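Core protein VP4 (Bluetongue virus, PDB 2JHP) caps viral messenger RNA as a multifunctional enzyme of the inner capsid, carrying out successive capping steps, methyl transfers among them, along a single polypeptide chain. Local coordinates at residues A[180-185]-A[261-266]; A[185-190]-A[218-223]; A[199-204]-A[235-240]. All blocks are in the same frame, centred on the assembly; numbering follows the deposited sequence.

Contact 1: A[180-185]-A[261-266]; sequences VSMLDY and LFIWDV. With GUN (guanine), chain D; SAH (S-adenosyl-L-homocysteine), chain C.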
# COMPACT_ATOMS: atom_id res chain seq x y z
N VAL A 180 6.30 20.28 15.57
CA VAL A 180 6.71 18.89 15.31
C VAL A 180 6.09 18.35 14.01
O VAL A 180 6.68 17.51 13.33
CB VAL A 180 6.54 17.89 16.53
CG1 VAL A 180 5.88 18.53 17.72
CG2 VAL A 180 5.84 16.59 16.13
N SER A 181 4.91 18.86 13.68
CA SER A 181 4.27 18.56 12.42
C SER A 181 5.12 19.10 11.29
O SER A 181 5.18 18.51 10.21
CB SER A 181 2.88 19.18 12.38
OG SER A 181 1.91 18.26 12.81
N MET A 182 5.79 20.23 11.54
CA MET A 182 6.67 20.83 10.54
C MET A 182 7.75 19.82 10.13
O MET A 182 7.83 19.45 8.96
CB MET A 182 7.28 22.13 11.06
CG MET A 182 8.03 22.92 10.05
SD MET A 182 9.35 23.71 10.93
CE MET A 182 9.73 25.04 9.82
N LEU A 183 8.52 19.34 11.10
CA LEU A 183 9.49 18.28 10.88
C LEU A 183 8.87 17.04 10.25
O LEU A 183 9.48 16.41 9.40
CB LEU A 183 10.23 17.92 12.17
CG LEU A 183 10.98 19.02 12.94
CD1 LEU A 183 11.35 18.52 14.32
CD2 LEU A 183 12.23 19.53 12.20
N ASP A 184 7.64 16.71 10.65
CA ASP A 184 6.95 15.53 10.12
C ASP A 184 6.87 15.43 8.60
O ASP A 184 7.10 14.35 8.05
CB ASP A 184 5.53 15.43 10.67
CG ASP A 184 5.48 14.75 12.00
OD1 ASP A 184 6.51 14.16 12.41
OD2 ASP A 184 4.41 14.82 12.65
N TYR A 185 6.51 16.53 7.93
CA TYR A 185 6.43 16.50 6.47
C TYR A 185 7.72 16.89 5.73
O TYR A 185 7.87 16.56 4.56
CB TYR A 185 5.24 17.33 5.99
CG TYR A 185 5.39 18.82 6.19
CD1 TYR A 185 6.16 19.58 5.32
CD2 TYR A 185 4.71 19.47 7.22
CE1 TYR A 185 6.29 20.95 5.50
CE2 TYR A 185 4.83 20.83 7.40
CZ TYR A 185 5.61 21.57 6.53
OH TYR A 185 5.72 22.93 6.70
N LEU A 261 19.41 19.41 4.40
CA LEU A 261 18.22 20.27 4.44
C LEU A 261 18.41 21.43 5.41
O LEU A 261 18.91 21.25 6.52
CB LEU A 261 16.98 19.46 4.83
CG LEU A 261 15.76 20.11 5.49
CD1 LEU A 261 15.00 21.00 4.53
CD2 LEU A 261 14.88 18.98 5.98
N PHE A 262 18.00 22.62 4.96
CA PHE A 262 18.15 23.86 5.70
C PHE A 262 16.80 24.26 6.29
O PHE A 262 15.83 24.48 5.55
CB PHE A 262 18.68 24.93 4.75
CG PHE A 262 18.95 26.27 5.39
CD1 PHE A 262 20.18 26.54 5.97
CD2 PHE A 262 17.99 27.27 5.37
CE1 PHE A 262 20.44 27.79 6.55
CE2 PHE A 262 18.24 28.53 5.95
CZ PHE A 262 19.47 28.78 6.54
N ILE A 263 16.73 24.35 7.62
CA ILE A 263 15.50 24.71 8.34
C ILE A 263 15.70 26.01 9.13
O ILE A 263 16.57 26.09 9.99
CB ILE A 263 15.03 23.58 9.30
CG1 ILE A 263 14.78 22.28 8.52
CG2 ILE A 263 13.77 24.00 10.05
CD1 ILE A 263 14.21 21.14 9.36
N TRP A 264 14.88 27.03 8.81
CA TRP A 264 14.99 28.39 9.39
C TRP A 264 13.70 28.78 10.11
O TRP A 264 12.64 28.91 9.47
CB TRP A 264 15.32 29.41 8.30
CG TRP A 264 15.45 30.87 8.75
CD1 TRP A 264 14.44 31.76 8.95
CD2 TRP A 264 16.67 31.59 8.99
NE1 TRP A 264 14.95 33.00 9.32
CE2 TRP A 264 16.32 32.92 9.34
CE3 TRP A 264 18.03 31.24 8.95
CZ2 TRP A 264 17.27 33.88 9.66
CZ3 TRP A 264 18.97 32.20 9.25
CH2 TRP A 264 18.59 33.50 9.61
N ASP A 265 13.81 28.95 11.43
CA ASP A 265 12.68 29.32 12.29
C ASP A 265 13.02 30.50 13.19
O ASP A 265 12.50 30.64 14.30
CB ASP A 265 12.21 28.11 13.12
CG ASP A 265 10.78 28.28 13.65
OD1 ASP A 265 9.94 28.90 12.95
OD2 ASP A 265 10.49 27.79 14.76
N VAL A 266 13.89 31.37 12.68
CA VAL A 266 14.37 32.54 13.42
C VAL A 266 13.28 33.59 13.70
O VAL A 266 12.53 33.99 12.80
CB VAL A 266 15.59 33.16 12.69
CG1 VAL A 266 16.04 34.45 13.34
CG2 VAL A 266 16.73 32.16 12.63
N9 GUN D . 1.00 10.91 7.10
C8 GUN D . 1.17 9.59 7.20
N7 GUN D . 2.45 9.33 7.50
C5 GUN D . 3.09 10.49 7.60
C6 GUN D . 4.41 10.81 7.90
O6 GUN D . 5.23 9.93 8.12
N1 GUN D . 4.77 12.17 7.93
C2 GUN D . 3.77 13.14 7.66
N2 GUN D . 4.09 14.42 7.68
N3 GUN D . 2.50 12.80 7.38
C4 GUN D . 2.15 11.50 7.35
N SAH C . 12.04 26.33 16.71
CA SAH C . 11.58 26.76 18.07
CB SAH C . 10.72 28.02 18.04
CG SAH C . 11.44 29.25 17.49
SD SAH C . 11.73 30.47 18.79
C SAH C . 10.85 25.61 18.77
O SAH C . 10.30 24.73 18.12
OXT SAH C . 10.81 25.55 20.00
C5' SAH C . 12.81 31.49 17.77
C4' SAH C . 14.24 31.36 18.27
O4' SAH C . 15.14 31.92 17.35
C3' SAH C . 14.48 32.10 19.58
O3' SAH C . 14.59 31.13 20.59
C2' SAH C . 15.79 32.84 19.38
O2' SAH C . 16.73 32.51 20.38
C1' SAH C . 16.29 32.30 18.06
N9 SAH C . 17.07 33.22 17.22
C8 SAH C . 16.89 34.57 17.01
N7 SAH C . 17.83 34.99 16.13
C5 SAH C . 18.59 33.93 15.76
C6 SAH C . 19.67 33.80 14.90
N6 SAH C . 20.14 34.86 14.24
N1 SAH C . 20.26 32.56 14.73
C2 SAH C . 19.78 31.46 15.41
N3 SAH C . 18.70 31.61 16.26
C4 SAH C . 18.12 32.82 16.44

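Contact 2: A[185-190]-A[218-223]; sequences YIVYSA and VLWHVY. With GUN (guanine), chain D.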
# COMPACT_ATOMS: atom_id res chain seq x y z
N TYR A 185 6.51 16.53 7.93
CA TYR A 185 6.43 16.50 6.47
C TYR A 185 7.72 16.89 5.73
O TYR A 185 7.87 16.56 4.56
CB TYR A 185 5.24 17.33 5.99
CG TYR A 185 5.39 18.82 6.19
CD1 TYR A 185 6.16 19.58 5.32
CD2 TYR A 185 4.71 19.47 7.22
CE1 TYR A 185 6.29 20.95 5.50
CE2 TYR A 185 4.83 20.83 7.40
CZ TYR A 185 5.61 21.57 6.53
OH TYR A 185 5.72 22.93 6.70
N ILE A 186 8.63 17.59 6.38
CA ILE A 186 9.85 18.00 5.68
C ILE A 186 10.96 16.96 5.80
O ILE A 186 11.74 16.79 4.87
CB ILE A 186 10.34 19.42 6.10
CG1 ILE A 186 11.28 20.03 5.05
CG2 ILE A 186 10.99 19.39 7.49
CD1 ILE A 186 10.64 20.40 3.72
N VAL A 187 11.05 16.27 6.94
CA VAL A 187 12.12 15.28 7.15
C VAL A 187 11.77 13.95 6.47
O VAL A 187 10.80 13.29 6.86
CB VAL A 187 12.41 15.03 8.66
CG1 VAL A 187 13.51 13.96 8.85
CG2 VAL A 187 12.79 16.33 9.37
N TYR A 188 12.54 13.58 5.45
CA TYR A 188 12.38 12.27 4.79
C TYR A 188 13.68 11.65 4.24
O TYR A 188 14.01 10.53 4.57
CB TYR A 188 11.30 12.31 3.69
CG TYR A 188 11.28 11.05 2.85
CD1 TYR A 188 10.86 9.82 3.40
CD2 TYR A 188 11.70 11.07 1.52
CE1 TYR A 188 10.85 8.66 2.66
CE2 TYR A 188 11.69 9.89 0.77
CZ TYR A 188 11.26 8.70 1.36
OH TYR A 188 11.23 7.54 0.62
N SER A 189 14.39 12.40 3.39
CA SER A 189 15.59 11.89 2.71
C SER A 189 16.88 12.58 3.10
O SER A 189 17.95 12.10 2.73
CB SER A 189 15.42 11.90 1.17
OG SER A 189 15.44 13.22 0.64
N ALA A 190 16.78 13.68 3.83
CA ALA A 190 17.97 14.41 4.29
C ALA A 190 18.76 13.60 5.32
O ALA A 190 18.18 13.12 6.29
CB ALA A 190 17.58 15.75 4.86
N VAL A 218 19.32 10.93 11.01
CA VAL A 218 19.65 12.29 10.62
C VAL A 218 20.70 12.90 11.53
O VAL A 218 20.68 12.70 12.74
CB VAL A 218 18.37 13.16 10.56
CG1 VAL A 218 18.70 14.66 10.63
CG2 VAL A 218 17.58 12.83 9.30
N LEU A 219 21.65 13.63 10.94
CA LEU A 219 22.58 14.43 11.73
C LEU A 219 22.06 15.86 11.89
O LEU A 219 21.87 16.59 10.91
CB LEU A 219 24.00 14.40 11.14
CG LEU A 219 25.05 15.19 11.92
CD1 LEU A 219 25.13 14.72 13.38
CD2 LEU A 219 26.43 15.15 11.25
N TRP A 220 21.82 16.25 13.13
CA TRP A 220 21.15 17.50 13.47
C TRP A 220 22.11 18.57 13.96
O TRP A 220 22.61 18.49 15.08
CB TRP A 220 20.12 17.23 14.57
CG TRP A 220 19.05 16.29 14.19
CD1 TRP A 220 19.02 14.94 14.39
CD2 TRP A 220 17.82 16.62 13.53
NE1 TRP A 220 17.85 14.41 13.90
CE2 TRP A 220 17.10 15.42 13.37
CE3 TRP A 220 17.28 17.82 13.05
CZ2 TRP A 220 15.84 15.38 12.75
CZ3 TRP A 220 16.02 17.78 12.44
CH2 TRP A 220 15.32 16.56 12.30
N HIS A 221 22.39 19.57 13.13
CA HIS A 221 23.13 20.74 13.57
C HIS A 221 22.11 21.79 13.98
O HIS A 221 21.39 22.32 13.14
CB HIS A 221 24.02 21.28 12.46
CG HIS A 221 25.30 20.52 12.29
ND1 HIS A 221 26.35 20.63 13.18
CD2 HIS A 221 25.71 19.66 11.32
CE1 HIS A 221 27.35 19.86 12.77
NE2 HIS A 221 26.98 19.26 11.65
N VAL A 222 22.04 22.08 15.27
CA VAL A 222 21.00 22.98 15.78
C VAL A 222 21.59 24.28 16.33
O VAL A 222 22.53 24.25 17.13
CB VAL A 222 20.09 22.28 16.84
CG1 VAL A 222 19.40 21.05 16.24
CG2 VAL A 222 20.87 21.89 18.08
N TYR A 223 21.05 25.41 15.87
CA TYR A 223 21.63 26.72 16.15
C TYR A 223 20.66 27.61 16.92
O TYR A 223 19.54 27.86 16.46
CB TYR A 223 22.02 27.44 14.86
CG TYR A 223 22.88 26.67 13.88
CD1 TYR A 223 22.33 25.67 13.07
CD2 TYR A 223 24.23 26.98 13.72
CE1 TYR A 223 23.11 24.97 12.15
CE2 TYR A 223 25.02 26.29 12.79
CZ TYR A 223 24.46 25.29 12.01
OH TYR A 223 25.23 24.62 11.11
N9 GUN D . 1.00 10.91 7.10
C8 GUN D . 1.17 9.59 7.20
N7 GUN D . 2.45 9.33 7.50
C5 GUN D . 3.09 10.49 7.60
C6 GUN D . 4.41 10.81 7.90
O6 GUN D . 5.23 9.93 8.12
N1 GUN D . 4.77 12.17 7.93
C2 GUN D . 3.77 13.14 7.66
N2 GUN D . 4.09 14.42 7.68
N3 GUN D . 2.50 12.80 7.38
C4 GUN D . 2.15 11.50 7.35

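Contact 3: A[199-204]-A[235-240]; sequences GDLRTL and VIVHNI. With SAH (S-adenosyl-L-homocysteine), chain C.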
# COMPACT_ATOMS: atom_id res chain seq x y z
N GLY A 199 15.27 26.88 19.16
CA GLY A 199 14.60 27.12 20.44
C GLY A 199 15.13 26.25 21.57
O GLY A 199 16.34 26.02 21.66
N ASP A 200 14.22 25.75 22.41
CA ASP A 200 14.59 24.96 23.59
C ASP A 200 14.72 23.46 23.32
O ASP A 200 15.00 22.67 24.22
CB ASP A 200 13.60 25.22 24.74
CG ASP A 200 12.19 24.70 24.43
OD1 ASP A 200 11.88 24.35 23.27
OD2 ASP A 200 11.38 24.66 25.38
N LEU A 201 14.48 23.07 22.07
CA LEU A 201 14.68 21.69 21.60
C LEU A 201 13.57 20.70 21.97
O LEU A 201 13.62 19.53 21.58
CB LEU A 201 16.09 21.16 21.95
CG LEU A 201 17.29 21.75 21.17
CD1 LEU A 201 18.58 21.05 21.60
CD2 LEU A 201 17.14 21.66 19.65
N ARG A 202 12.56 21.17 22.71
CA ARG A 202 11.41 20.34 23.09
C ARG A 202 10.74 19.79 21.83
O ARG A 202 10.36 18.62 21.75
CB ARG A 202 10.40 21.12 23.95
CG ARG A 202 9.27 20.26 24.55
CD ARG A 202 8.15 21.11 25.17
NE ARG A 202 7.64 22.12 24.24
CZ ARG A 202 6.67 21.91 23.34
NH1 ARG A 202 6.08 20.73 23.25
NH2 ARG A 202 6.30 22.90 22.53
N THR A 203 10.61 20.67 20.84
CA THR A 203 10.09 20.32 19.52
C THR A 203 10.90 19.19 18.89
O THR A 203 10.33 18.18 18.46
CB THR A 203 9.98 21.59 18.64
OG1 THR A 203 8.78 22.29 18.98
CG2 THR A 203 9.99 21.26 17.13
N LEU A 204 12.23 19.33 18.87
CA LEU A 204 13.09 18.28 18.30
C LEU A 204 12.99 16.98 19.08
O LEU A 204 13.02 15.90 18.51
CB LEU A 204 14.56 18.73 18.19
CG LEU A 204 15.54 17.78 17.48
CD1 LEU A 204 15.13 17.51 16.03
CD2 LEU A 204 16.95 18.32 17.51
N VAL A 235 22.91 15.00 17.70
CA VAL A 235 22.55 16.41 17.84
C VAL A 235 23.74 17.25 18.26
O VAL A 235 24.21 17.19 19.40
CB VAL A 235 21.35 16.67 18.80
CG1 VAL A 235 20.98 18.14 18.78
CG2 VAL A 235 20.14 15.83 18.38
N ILE A 236 24.24 18.02 17.30
CA ILE A 236 25.36 18.92 17.51
C ILE A 236 24.80 20.33 17.73
O ILE A 236 24.15 20.91 16.85
CB ILE A 236 26.36 18.83 16.33
CG1 ILE A 236 27.03 17.45 16.34
CG2 ILE A 236 27.42 19.91 16.42
CD1 ILE A 236 27.67 17.06 15.03
N VAL A 237 25.05 20.86 18.93
CA VAL A 237 24.38 22.06 19.41
C VAL A 237 25.27 23.30 19.29
O VAL A 237 26.41 23.31 19.74
CB VAL A 237 23.88 21.85 20.87
CG1 VAL A 237 23.29 23.13 21.46
CG2 VAL A 237 22.85 20.72 20.90
N HIS A 238 24.71 24.33 18.66
CA HIS A 238 25.41 25.59 18.47
C HIS A 238 24.64 26.72 19.15
O HIS A 238 23.46 26.94 18.85
CB HIS A 238 25.61 25.89 16.99
CG HIS A 238 26.22 24.76 16.21
ND1 HIS A 238 27.56 24.45 16.28
CD2 HIS A 238 25.66 23.86 15.37
CE1 HIS A 238 27.81 23.41 15.50
NE2 HIS A 238 26.68 23.03 14.94
N ASN A 239 25.31 27.43 20.05
CA ASN A 239 24.73 28.59 20.72
C ASN A 239 25.12 29.88 20.02
O ASN A 239 25.34 30.92 20.64
CB ASN A 239 25.12 28.61 22.20
CG ASN A 239 24.75 27.33 22.92
OD1 ASN A 239 25.55 26.77 23.68
ND2 ASN A 239 23.53 26.84 22.67
N ILE A 240 25.19 29.78 18.70
CA ILE A 240 25.63 30.84 17.82
C ILE A 240 24.40 31.55 17.26
O ILE A 240 23.38 30.92 16.98
CB ILE A 240 26.54 30.25 16.70
CG1 ILE A 240 27.99 30.13 17.19
CG2 ILE A 240 26.49 31.06 15.40
CD1 ILE A 240 28.33 28.79 17.85
N SAH C . 12.04 26.33 16.71
CA SAH C . 11.58 26.76 18.07
CB SAH C . 10.72 28.02 18.04
CG SAH C . 11.44 29.25 17.49
SD SAH C . 11.73 30.47 18.79
C SAH C . 10.85 25.61 18.77
O SAH C . 10.30 24.73 18.12
OXT SAH C . 10.81 25.55 20.00
C5' SAH C . 12.81 31.49 17.77
C4' SAH C . 14.24 31.36 18.27
O4' SAH C . 15.14 31.92 17.35
C3' SAH C . 14.48 32.10 19.58
O3' SAH C . 14.59 31.13 20.59
C2' SAH C . 15.79 32.84 19.38
O2' SAH C . 16.73 32.51 20.38
C1' SAH C . 16.29 32.30 18.06
N9 SAH C . 17.07 33.22 17.22
C8 SAH C . 16.89 34.57 17.01
N7 SAH C . 17.83 34.99 16.13
C5 SAH C . 18.59 33.93 15.76
C6 SAH C . 19.67 33.80 14.90
N6 SAH C . 20.14 34.86 14.24
N1 SAH C . 20.26 32.56 14.73
C2 SAH C . 19.78 31.46 15.41
N3 SAH C . 18.70 31.61 16.26
C4 SAH C . 18.12 32.82 16.44

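Contact 1: A[180-185]-A[261-266]
Helix 178-186 lies over strand 260-264 with Leu183 and Ile263 as the nearest backbone points, their CA atoms 9.2 Å apart, so side chains alone bridge the gap. Ile263 does this with both branches. Its CG1 sits beside the backbone N (chi1 -59°) and runs on extended, bringing CD1 to within 3.8 Å of Leu183 CD2; these two side chains cross at about a right angle. The other branch, CG2, meets Met182 CE at 4.2 Å, the methionine chain bending at chi2 and sliding past the isoleucine in the opposite direction. This greasy seam separates two ligand sites. On the far side of the helix the carbonyl oxygen Asp184 O accepts two hydrogen bonds from guanine, from N2 at 3.0 Å and from N1 at 3.2 Å. Just past the strand, Asp265 OD2 takes a hydrogen bond from the amino group N of S-adenosyl-L-homocysteine at 2.9 Å, while its OD1 forms a salt bridge with Arg337. Such an acidic residue after the fourth strand fits the Rossmann-like methyltransferase fold. Around the seam, strand 260-264 runs between strands 192-196 and 302-308: Ile263 also leans on Val193 and Tyr195, Met182 reaches Leu304, and Leu183 packs back against Phe207 of helix 202-210.

Contact 2: A[185-190]-A[218-223]
Val187 and Ala190 meet Val218 and Trp220 where the chain enters the Rossmann-like sheet of the methyltransferase fold. Val187 is the first residue to leave helical geometry after helix 178-186, and the chain then runs by way of Ala190 to strand 192-196, the neighbour of strand 219-223. From its CA, Val187 directs CB at the second segment, and the two methyls divide the work. CG1, anti to the backbone N (chi1 179°), meets Val218 CG2 at 4.2 Å. CG2, on the branch beside the backbone N, comes up to the far corner of the Trp220 indole, 3.9 Å from CH2, and approaches the ring at a slant.

The indole arrives there because Trp220 has CG anti to its own carbonyl carbon (chi1 -62°), which carries the six-membered ring toward Val187, just past the helix end. Val218 supports it from within the same segment: its CG1 lies over one face, 3.2 Å above the plane and offset toward the rim. Phe215 adds a ring stack and also fixes the rotation of the indole, since its carbonyl oxygen is hydrogen-bonded to Trp220 NE1, satisfying this buried N-H. Ser189, turned away from the strand, is hydrogen-bonded instead to Glu259 and Arg350, so the polar part of the turn faces other partners while Val187 serves the apolar core and Ala190 contributes its backbone carbonyl.

All four touching residues are buried, and the nearest backbone pair is Ala190 with Val218, their CA atoms 6.9 Å apart. The two segments come closest at that point: Val218 CG2, besides touching Val187, sits 3.1 Å from the carbonyl oxygen Ala190 O, a close van der Waals contact.

Contact 3: A[199-204]-A[235-240]
The glycine-rich loop of the S-adenosyl-L-homocysteine pocket, the motif that follows the first strand of a Rossmann-like methyltransferase sheet, is backed here by strand 235-238, with Leu201 and Leu204 packing on Val237 and Val235. Leu204 and Val235 reach toward each other tip to tip, CD2 of the leucine lying 4.1 Å from CG2 of the valine. The leucine gets there with CG anti to its backbone N (chi1 -174°), which carries the branch off the helix toward the strand. Three residues earlier, Leu201 CD1 touches Val237 CG2 at 4.3 Å, a looser pair at the partly exposed margin.

The loop's other side holds the ligand. Gly199 lies against its amino acid end, where a side chain would run into the ligand's carboxylate oxygen OXT. Thr203 OG1, in the first turn of helix 202-210, donates a hydrogen bond of 3.0 Å to carboxylate oxygen O of the ligand. Between them Asp200 folds back in an Asx turn: its OD1 accepts from Arg202 N at 3.3 Å, the donor standing well out of the carboxylate plane. Leu201 occupies the N-cap position. From the strand side, Ile240 O comes near the adenine at the opposite end of the ligand. The ligand as a whole is also hydrogen-bonded to Asp224, Gly197, Val242 and Asp265.

The division of chemistry is clear: leucines and valines pack the helix start against the edge strand through apolar contact, while on the ligand side Thr203 OG1 makes the bond and Asp200 shapes the loop. With the ligand carboxylate lying near the N-terminal end of helix 202-210, the helix dipole would probably help to offset its negative charge.

All three contacts belong to one Rossmann-like sheet and rely on apolar side chains across their seams. Contacts 1 and 2 are wholly buried and share helix 178-186; they meet directly where Ile263 CD1 and Leu261 pack on Ile186 and where Leu183 approaches the Trp220 ring. Contact 3 lies farther out, at the edge strand, with a partly exposed valine, yet Thr203 and Leu204 still touch Leu183 of contact 1. Contacts 2 and 3 are tied by backbone hydrogen bonding between neighbouring strands 219-223 and 235-238. Contact 1 reaches guanine and S-adenosyl-L-homocysteine, and contact 3 holds the latter's carboxylate; the side chains meeting in contact 2 touch no ligand, though Tyr185 and Tyr223 at its ends reach the two pockets.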